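Local coordinates for protein LEOA (Escherichia coli, PDB 4AUR) that probably binds and hydrolyses GTP as a bacterial dynamin-like protein, and is linked to the LT toxin of enterotoxigenic strains, at residues R132-V144 with I260-K272. Residues are numbered along the deposited sequence; the frame is centred on the assembly and turned at random.
Sequences RRYISEAHLIFYV and ILKTNVPEVLLVK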
loop_
_atom_site.group_PDB
_atom_site.type_symbol
_atom_site.label_atom_id
_atom_site.label_comp_id
_atom_site.label_asym_id
_atom_site.label_seq_id
_atom_site.Cartn_x
_atom_site.Cartn_y
_atom_site.Cartn_z
ATOM N N ARG A 132 26.669 36.869 7.134
ATOM C CA ARG A 132 26.361 35.595 6.504
ATOM C C ARG A 132 24.883 35.197 6.700
ATOM O O ARG A 132 24.198 34.785 5.746
ATOM C CB ARG A 132 27.293 34.519 7.061
ATOM C CG ARG A 132 28.779 34.686 6.699
ATOM C CD ARG A 132 29.645 33.766 7.553
ATOM N NE ARG A 132 29.360 32.366 7.241
ATOM C CZ ARG A 132 30.033 31.627 6.364
ATOM N NH1 ARG A 132 31.078 32.125 5.715
ATOM N NH2 ARG A 132 29.647 30.388 6.129
ATOM N N ARG A 133 24.377 35.328 7.927
ATOM C CA ARG A 133 22.957 35.041 8.181
ATOM C C ARG A 133 22.019 35.974 7.391
ATOM O O ARG A 133 21.008 35.542 6.872
ATOM C CB ARG A 133 22.673 35.140 9.659
ATOM C CG ARG A 133 21.327 34.595 10.138
ATOM C CD ARG A 133 21.120 34.827 11.631
ATOM N NE ARG A 133 22.419 34.902 12.310
ATOM C CZ ARG A 133 22.736 35.747 13.286
ATOM N NH1 ARG A 133 21.846 36.598 13.777
ATOM N NH2 ARG A 133 23.962 35.730 13.785
ATOM N N TYR A 134 22.345 37.246 7.285
ATOM C CA TYR A 134 21.425 38.167 6.644
ATOM C C TYR A 134 21.372 37.913 5.155
ATOM O O TYR A 134 20.317 38.014 4.550
ATOM C CB TYR A 134 21.781 39.640 6.950
ATOM C CG TYR A 134 20.958 40.228 8.077
ATOM C CD1 TYR A 134 21.261 39.963 9.397
ATOM C CD2 TYR A 134 19.855 41.034 7.811
ATOM C CE1 TYR A 134 20.497 40.486 10.417
ATOM C CE2 TYR A 134 19.086 41.560 8.829
ATOM C CZ TYR A 134 19.413 41.285 10.124
ATOM O OH TYR A 134 18.652 41.818 11.136
ATOM N N ILE A 135 22.496 37.554 4.551
ATOM C CA ILE A 135 22.493 37.234 3.128
ATOM C C ILE A 135 21.978 35.819 2.838
ATOM O O ILE A 135 21.268 35.618 1.852
ATOM C CB ILE A 135 23.846 37.525 2.492
ATOM C CG1 ILE A 135 24.007 39.043 2.414
ATOM C CG2 ILE A 135 23.906 36.988 1.075
ATOM C CD1 ILE A 135 25.439 39.511 2.298
ATOM N N SER A 136 22.301 34.847 3.684
ATOM C CA SER A 136 21.666 33.547 3.556
ATOM C C SER A 136 20.151 33.714 3.514
ATOM O O SER A 136 19.495 33.236 2.583
ATOM C CB SER A 136 22.031 32.627 4.715
ATOM O OG SER A 136 23.262 31.993 4.471
ATOM N N GLU A 137 19.608 34.407 4.520
ATOM C CA GLU A 137 18.142 34.572 4.704
ATOM C C GLU A 137 17.530 35.697 3.849
ATOM O O GLU A 137 16.541 36.281 4.232
ATOM C CB GLU A 137 17.786 34.770 6.211
ATOM C CG GLU A 137 17.901 33.489 7.042
ATOM C CD GLU A 137 17.958 33.696 8.565
ATOM O OE1 GLU A 137 17.626 34.811 9.035
ATOM O OE2 GLU A 137 18.332 32.719 9.291
ATOM N N ALA A 138 18.132 36.003 2.714
ATOM C CA ALA A 138 17.525 36.865 1.734
ATOM C C ALA A 138 16.863 36.030 0.643
ATOM O O ALA A 138 17.277 34.909 0.354
ATOM C CB ALA A 138 18.561 37.770 1.126
ATOM N N HIS A 139 15.842 36.596 0.015
ATOM C CA HIS A 139 15.031 35.856 -0.915
ATOM C C HIS A 139 15.541 36.053 -2.325
ATOM O O HIS A 139 15.243 35.262 -3.223
ATOM C CB HIS A 139 13.606 36.321 -0.809
ATOM C CG HIS A 139 13.116 36.420 0.594
ATOM N ND1 HIS A 139 12.346 35.444 1.179
ATOM C CD2 HIS A 139 13.261 37.390 1.525
ATOM C CE1 HIS A 139 12.048 35.800 2.417
ATOM N NE2 HIS A 139 12.591 36.980 2.651
ATOM N N LEU A 140 16.320 37.106 -2.516
ATOM C CA LEU A 140 16.836 37.451 -3.826
ATOM C C LEU A 140 18.214 38.068 -3.666
ATOM O O LEU A 140 18.445 38.821 -2.728
ATOM C CB LEU A 140 15.915 38.474 -4.478
ATOM C CG LEU A 140 14.959 38.031 -5.555
ATOM C CD1 LEU A 140 14.180 39.225 -6.087
ATOM C CD2 LEU A 140 15.763 37.410 -6.671
ATOM N N ILE A 141 19.112 37.772 -4.589
ATOM C CA ILE A 141 20.457 38.329 -4.554
ATOM C C ILE A 141 20.790 38.851 -5.931
ATOM O O ILE A 141 20.731 38.124 -6.893
ATOM C CB ILE A 141 21.480 37.261 -4.126
ATOM C CG1 ILE A 141 21.112 36.703 -2.755
ATOM C CG2 ILE A 141 22.893 37.832 -4.112
ATOM C CD1 ILE A 141 22.168 35.814 -2.158
ATOM N N PHE A 142 21.118 40.125 -6.026
ATOM C CA PHE A 142 21.498 40.711 -7.311
ATOM C C PHE A 142 22.961 40.977 -7.257
ATOM O O PHE A 142 23.407 41.776 -6.465
ATOM C CB PHE A 142 20.806 42.048 -7.577
ATOM C CG PHE A 142 19.310 41.966 -7.709
ATOM C CD1 PHE A 142 18.673 40.792 -8.086
ATOM C CD2 PHE A 142 18.536 43.110 -7.501
ATOM C CE1 PHE A 142 17.289 40.758 -8.226
ATOM C CE2 PHE A 142 17.160 43.080 -7.644
ATOM C CZ PHE A 142 16.538 41.902 -7.996
ATOM N N TYR A 143 23.708 40.295 -8.092
ATOM C CA TYR A 143 25.117 40.594 -8.232
ATOM C C TYR A 143 25.251 41.400 -9.507
ATOM O O TYR A 143 25.133 40.855 -10.599
ATOM C CB TYR A 143 25.939 39.310 -8.300
ATOM C CG TYR A 143 27.325 39.520 -7.822
ATOM C CD1 TYR A 143 28.224 40.265 -8.568
ATOM C CD2 TYR A 143 27.730 39.036 -6.601
ATOM C CE1 TYR A 143 29.494 40.503 -8.124
ATOM C CE2 TYR A 143 29.005 39.264 -6.149
ATOM C CZ TYR A 143 29.878 39.994 -6.922
ATOM O OH TYR A 143 31.141 40.228 -6.477
ATOM N N VAL A 144 25.464 42.703 -9.368
ATOM C CA VAL A 144 25.474 43.598 -10.518
ATOM C C VAL A 144 26.891 43.806 -10.993
ATOM O O VAL A 144 27.757 44.234 -10.212
ATOM C CB VAL A 144 24.876 44.963 -10.181
ATOM C CG1 VAL A 144 25.055 45.913 -11.349
ATOM C CG2 VAL A 144 23.406 44.832 -9.834
ATOM N N ILE A 260 12.184 33.363 -9.148
ATOM C CA ILE A 260 13.081 32.879 -8.121
ATOM C C ILE A 260 12.301 32.960 -6.857
ATOM O O ILE A 260 12.275 32.033 -6.069
ATOM C CB ILE A 260 14.342 33.749 -8.001
ATOM C CG1 ILE A 260 15.372 33.329 -9.044
ATOM C CG2 ILE A 260 14.966 33.639 -6.618
ATOM C CD1 ILE A 260 16.457 34.359 -9.251
ATOM N N LEU A 261 11.678 34.108 -6.670
ATOM C CA LEU A 261 10.781 34.322 -5.578
ATOM C C LEU A 261 9.797 33.194 -5.483
ATOM O O LEU A 261 9.532 32.686 -4.394
ATOM C CB LEU A 261 10.020 35.598 -5.807
ATOM C CG LEU A 261 10.839 36.859 -5.620
ATOM C CD1 LEU A 261 10.050 38.029 -6.182
ATOM C CD2 LEU A 261 11.186 37.081 -4.160
ATOM N N LYS A 262 9.274 32.803 -6.640
ATOM C CA LYS A 262 8.227 31.791 -6.758
ATOM C C LYS A 262 8.696 30.517 -6.118
ATOM O O LYS A 262 7.941 29.870 -5.410
ATOM C CB LYS A 262 7.912 31.566 -8.232
ATOM C CG LYS A 262 6.571 30.949 -8.504
ATOM C CD LYS A 262 6.252 30.930 -9.998
ATOM C CE LYS A 262 5.206 31.966 -10.395
ATOM N NZ LYS A 262 4.168 31.395 -11.319
ATOM N N THR A 263 9.973 30.201 -6.332
ATOM C CA THR A 263 10.569 28.958 -5.897
ATOM C C THR A 263 11.309 29.073 -4.575
ATOM O O THR A 263 11.234 28.188 -3.739
ATOM C CB THR A 263 11.620 28.470 -6.906
ATOM O OG1 THR A 263 11.307 28.938 -8.226
ATOM C CG2 THR A 263 11.672 26.944 -6.891
ATOM N N ASN A 264 12.046 30.157 -4.401
ATOM C CA ASN A 264 13.011 30.255 -3.325
ATOM C C ASN A 264 12.439 30.841 -2.023
ATOM O O ASN A 264 13.013 30.645 -0.948
ATOM C CB ASN A 264 14.212 31.066 -3.827
ATOM C CG ASN A 264 15.276 31.292 -2.767
ATOM O OD1 ASN A 264 15.637 32.433 -2.486
ATOM N ND2 ASN A 264 15.795 30.216 -2.187
ATOM N N VAL A 265 11.315 31.546 -2.097
ATOM C CA VAL A 265 10.765 32.166 -0.903
ATOM C C VAL A 265 10.322 31.136 0.135
ATOM O O VAL A 265 10.639 31.283 1.314
ATOM C CB VAL A 265 9.630 33.142 -1.246
ATOM C CG1 VAL A 265 8.794 33.468 -0.007
ATOM C CG2 VAL A 265 10.218 34.405 -1.882
ATOM N N PRO A 266 9.591 30.093 -0.278
ATOM C CA PRO A 266 9.264 29.083 0.726
ATOM C C PRO A 266 10.494 28.392 1.317
ATOM O O PRO A 266 10.533 28.187 2.518
ATOM C CB PRO A 266 8.400 28.073 -0.046
ATOM C CG PRO A 266 7.807 28.853 -1.147
ATOM C CD PRO A 266 8.866 29.853 -1.540
ATOM N N GLU A 267 11.489 28.038 0.499
ATOM C CA GLU A 267 12.681 27.396 1.052
ATOM C C GLU A 267 13.306 28.354 2.077
ATOM O O GLU A 267 13.619 27.958 3.173
ATOM C CB GLU A 267 13.705 26.953 -0.028
ATOM C CG GLU A 267 14.099 25.455 0.011
ATOM C CD GLU A 267 15.522 25.157 0.531
ATOM O OE1 GLU A 267 16.462 25.920 0.187
ATOM O OE2 GLU A 267 15.715 24.142 1.270
ATOM N N VAL A 268 13.435 29.631 1.750
ATOM C CA VAL A 268 14.072 30.533 2.689
ATOM C C VAL A 268 13.290 30.582 3.973
ATOM O O VAL A 268 13.873 30.461 5.026
ATOM C CB VAL A 268 14.292 31.944 2.140
ATOM C CG1 VAL A 268 14.666 32.888 3.284
ATOM C CG2 VAL A 268 15.390 31.927 1.092
ATOM N N LEU A 269 11.978 30.745 3.893
ATOM C CA LEU A 269 11.162 30.795 5.104
ATOM C C LEU A 269 11.228 29.484 5.908
ATOM O O LEU A 269 11.398 29.526 7.122
ATOM C CB LEU A 269 9.707 31.177 4.775
ATOM C CG LEU A 269 9.415 32.573 4.202
ATOM C CD1 LEU A 269 8.033 32.689 3.590
ATOM C CD2 LEU A 269 9.549 33.637 5.262
ATOM N N LEU A 270 11.130 28.324 5.256
ATOM C CA LEU A 270 11.211 27.044 5.983
ATOM C C LEU A 270 12.561 26.863 6.680
ATOM O O LEU A 270 12.625 26.656 7.876
ATOM C CB LEU A 270 10.911 25.852 5.067
ATOM C CG LEU A 270 9.476 25.890 4.515
ATOM C CD1 LEU A 270 9.153 24.701 3.615
ATOM C CD2 LEU A 270 8.439 25.996 5.636
ATOM N N VAL A 271 13.649 26.947 5.946
ATOM C CA VAL A 271 14.930 26.852 6.580
ATOM C C VAL A 271 15.058 27.867 7.740
ATOM O O VAL A 271 15.338 27.502 8.859
ATOM C CB VAL A 271 16.057 27.077 5.567
ATOM C CG1 VAL A 271 17.396 26.895 6.251
ATOM C CG2 VAL A 271 15.927 26.096 4.419
ATOM N N LYS A 272 14.841 29.141 7.480
ATOM C CA LYS A 272 14.954 30.157 8.527
ATOM C C LYS A 272 14.303 29.742 9.871
ATOM O O LYS A 272 14.871 29.983 10.922
ATOM C CB LYS A 272 14.376 31.489 8.013
ATOM C CG LYS A 272 14.350 32.620 9.024
ATOM C CD LYS A 272 13.682 33.872 8.468
ATOM C CE LYS A 272 14.131 35.117 9.236
ATOM N NZ LYS A 272 14.609 36.237 8.360
#
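In the GTPase domain, the turn from helix 129-136 into strand 140-146, a central strand of the P-loop NTPase sheet, packs on helix 250-273. E137, A138, H139 and L140 meet one side of that helix, mainly through I260, L261, N264, V265, V268 and K272. H139 is buried. H139 CG is anti to the carbonyl carbon and beside the backbone N (chi1 -47°), which lays the imidazole along the helix surface. H139 ND1 is 3.9 Å from V265 CG2, and H139 CE1 is 4.0 Å from V268 CG1; both methyls approach the ring obliquely. L269 CD2 lies at the ring edge, near its plane.

V268 also reaches the backbone of the turn. V268 CG2 stands 3.6 Å from A138 O, while CG1 faces E137 O. Next to it, N264 CG is anti to the backbone N (chi1 178°), bringing its amide to the carbonyl of H139.

L140 divides its methyls between two helix residues. L140 CD2 packs on I260 CG2 at 3.9 Å, and L140 CD1 on L261 CG at 4.1 Å. At the K272 end of the helix segment, the long chains of E137 and K272 cross at about a right angle. Their salt bridge is weak, with E137 OE1 3.4 Å from K272 NZ. The main partner of K272 NZ is D52, with which it forms a salt bridge.

Strands 54-60 and 172-177 flank strand 140-146 in the sheet. I260 and L140 both touch I173, and L261 touches L54. Helix 3-30 packs against L261 and V265, and its F7 meets the H139 ring edge-to-face. Helix 250-273 is thus held against both the sheet and helix 3-30.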